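Local atomic coordinates of Two-component system response regulator (Bacteroides fragilis, PDB entry 2QR3), a protein that probably acts as a phosphorylation-controlled transcription regulator, this chain being its N-terminal receiver domain, the part that takes up the signal. Residues E49-M55 / L81-T87. Residues are numbered along the deposited sequence; the frame is centred on the assembly and turned at random.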
loop_
_atom_site.group_PDB
_atom_site.type_symbol
_atom_site.label_atom_id
_atom_site.label_comp_id
_atom_site.label_asym_id
_atom_site.label_seq_id
_atom_site.Cartn_x
_atom_site.Cartn_y
_atom_site.Cartn_z
ATOM N N GLU A 49 2.041 -9.752 -2.052
ATOM C CA GLU A 49 3.458 -9.508 -1.794
ATOM C C GLU A 49 3.750 -8.145 -1.164
ATOM O O GLU A 49 4.780 -7.965 -0.548
ATOM C CB GLU A 49 4.257 -9.692 -3.078
ATOM C CG GLU A 49 4.591 -11.200 -3.227
ATOM C CD GLU A 49 5.356 -11.543 -4.456
ATOM O OE1 GLU A 49 6.381 -10.885 -4.723
ATOM O OE2 GLU A 49 4.947 -12.512 -5.133
ATOM N N VAL A 50 2.824 -7.208 -1.323
ATOM C CA VAL A 50 2.986 -5.876 -0.736
ATOM C C VAL A 50 1.583 -5.215 -0.766
ATOM O O VAL A 50 0.740 -5.604 -1.598
ATOM C CB VAL A 50 4.075 -5.058 -1.507
ATOM C CG1 VAL A 50 3.693 -4.864 -2.943
ATOM C CG2 VAL A 50 4.358 -3.693 -0.823
ATOM N N VAL A 51 1.341 -4.264 0.148
ATOM C CA VAL A 51 0.110 -3.481 0.160
ATOM C C VAL A 51 0.555 -2.033 0.058
ATOM O O VAL A 51 1.463 -1.609 0.800
ATOM C CB VAL A 51 -0.684 -3.655 1.485
ATOM C CG1 VAL A 51 -1.972 -2.777 1.481
ATOM C CG2 VAL A 51 -1.104 -5.123 1.679
ATOM N N LEU A 52 -0.060 -1.271 -0.843
ATOM C CA LEU A 52 0.133 0.195 -0.880
ATOM C C LEU A 52 -1.091 0.804 -0.199
ATOM O O LEU A 52 -2.230 0.644 -0.694
ATOM C CB LEU A 52 0.239 0.709 -2.338
ATOM C CG LEU A 52 0.433 2.242 -2.497
ATOM C CD1 LEU A 52 1.725 2.702 -1.763
ATOM C CD2 LEU A 52 0.506 2.585 -4.000
ATOM N N LEU A 53 -0.863 1.465 0.935
ATOM C CA LEU A 53 -1.939 1.930 1.823
ATOM C C LEU A 53 -2.017 3.468 1.954
ATOM O O LEU A 53 -1.092 4.130 2.470
ATOM C CB LEU A 53 -1.792 1.310 3.226
ATOM C CG LEU A 53 -2.782 1.726 4.333
ATOM C CD1 LEU A 53 -4.215 1.264 4.001
ATOM C CD2 LEU A 53 -2.289 1.129 5.674
ATOM N N ASP A 54 -3.170 4.009 1.550
ATOM C CA ASP A 54 -3.521 5.435 1.687
ATOM C C ASP A 54 -3.414 5.867 3.157
ATOM O O ASP A 54 -4.031 5.282 4.035
ATOM C CB ASP A 54 -4.976 5.581 1.156
ATOM C CG ASP A 54 -5.573 7.000 1.254
ATOM O OD1 ASP A 54 -4.928 7.987 1.682
ATOM O OD2 ASP A 54 -6.768 7.086 0.857
ATOM N N MET A 55 -2.631 6.917 3.396
ATOM C CA MET A 55 -2.381 7.450 4.730
ATOM C C MET A 55 -3.714 7.868 5.358
ATOM O O MET A 55 -3.867 7.869 6.590
ATOM C CB MET A 55 -1.462 8.661 4.559
ATOM C CG MET A 55 -0.613 9.156 5.704
ATOM S SD MET A 55 0.650 8.049 6.433
ATOM C CE MET A 55 -0.483 7.759 7.787
ATOM N N LEU A 81 3.959 -9.191 5.994
ATOM C CA LEU A 81 3.472 -8.574 4.753
ATOM C C LEU A 81 3.935 -7.111 4.682
ATOM O O LEU A 81 3.557 -6.309 5.546
ATOM C CB LEU A 81 1.934 -8.639 4.740
ATOM C CG LEU A 81 1.213 -7.880 3.620
ATOM C CD1 LEU A 81 1.740 -8.345 2.256
ATOM C CD2 LEU A 81 -0.270 -8.102 3.741
ATOM N N PRO A 82 4.799 -6.758 3.700
ATOM C CA PRO A 82 5.246 -5.355 3.610
ATOM C C PRO A 82 4.082 -4.408 3.325
ATOM O O PRO A 82 3.278 -4.696 2.441
ATOM C CB PRO A 82 6.177 -5.357 2.391
ATOM C CG PRO A 82 6.681 -6.798 2.330
ATOM C CD PRO A 82 5.489 -7.615 2.707
ATOM N N VAL A 83 4.022 -3.309 4.080
ATOM C CA VAL A 83 3.016 -2.272 3.852
ATOM C C VAL A 83 3.740 -0.979 3.559
ATOM O O VAL A 83 4.607 -0.539 4.362
ATOM C CB VAL A 83 2.114 -2.076 5.098
ATOM C CG1 VAL A 83 1.138 -0.896 4.839
ATOM C CG2 VAL A 83 1.317 -3.351 5.400
ATOM N N VAL A 84 3.429 -0.386 2.408
ATOM C CA VAL A 84 4.026 0.887 2.017
ATOM C C VAL A 84 2.919 1.951 2.142
ATOM O O VAL A 84 1.860 1.776 1.575
ATOM C CB VAL A 84 4.544 0.821 0.561
ATOM C CG1 VAL A 84 5.075 2.214 0.099
ATOM C CG2 VAL A 84 5.667 -0.241 0.445
ATOM N N LEU A 85 3.168 3.019 2.895
ATOM C CA LEU A 85 2.179 4.109 3.059
ATOM C C LEU A 85 2.242 5.060 1.864
ATOM O O LEU A 85 3.330 5.342 1.346
ATOM C CB LEU A 85 2.471 4.869 4.369
ATOM C CG LEU A 85 2.278 3.981 5.610
ATOM C CD1 LEU A 85 2.831 4.714 6.815
ATOM C CD2 LEU A 85 0.764 3.636 5.811
ATOM N N PHE A 86 1.073 5.567 1.434
ATOM C CA PHE A 86 0.979 6.473 0.284
ATOM C C PHE A 86 0.480 7.771 0.918
ATOM O O PHE A 86 -0.673 7.832 1.395
ATOM C CB PHE A 86 -0.050 5.912 -0.707
ATOM C CG PHE A 86 0.156 6.306 -2.147
ATOM C CD1 PHE A 86 1.290 6.971 -2.592
ATOM C CD2 PHE A 86 -0.795 5.915 -3.103
ATOM C CE1 PHE A 86 1.473 7.302 -3.951
ATOM C CE2 PHE A 86 -0.614 6.230 -4.468
ATOM C CZ PHE A 86 0.516 6.920 -4.888
ATOM N N THR A 87 1.336 8.796 0.929
ATOM C CA THR A 87 1.094 9.965 1.776
ATOM C C THR A 87 1.140 11.295 1.010
ATOM O O THR A 87 2.033 11.512 0.212
ATOM C CB THR A 87 2.084 10.006 2.985
ATOM O OG1 THR A 87 1.731 11.096 3.850
ATOM C CG2 THR A 87 3.508 10.235 2.519
#
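Leu52 lays its CD2 methyl over one face of the Phe86 ring, 4.0 Å from the centroid and offset toward the rim, a CH-pi contact between two inner strands of the CheY-like receiver fold. The strands, 50-54 and 83-87, run parallel, joined by a right-handed beta-alpha-beta crossover through helix 67-77. With CG of Leu52 anti to the backbone N, chi2 of 59° turns CD2 to the ring and CD1 toward Val84, whose CG1 it touches at 3.9 Å. Nearer the start of the strand, Val50 CG2 meets Val84 CG2; helix 113-124 packs on Val50, Leu52 and Val84, while Trp111 meets the Phe86 ring. On the other face, where helix 67-77 packs on Leu53 and Val83, Leu53 and Leu85 run alongside each other in the same direction, CD2 to CD2, while Leu53 CB rests on Val83 CG1. Val51 CG2 meets Leu81 CD2 at 3.7 Å, the side chains set roughly perpendicular. Five backbone hydrogen bonds hold the pair; Val84 N to Val51 O is nearly straight (175°), whereas Phe86 N comes to Leu53 O from above the carbonyl plane. Asp54, the predicted phosphorylation site, ends its strand with its carboxylate held by Asn56 N and Asp11 N. Just beyond it, Met55 CG lies 3.6 Å from Thr87 OG1, and the turn at chi2 (61°) carries Met55 SD to 4.0 Å from Leu85 CD1.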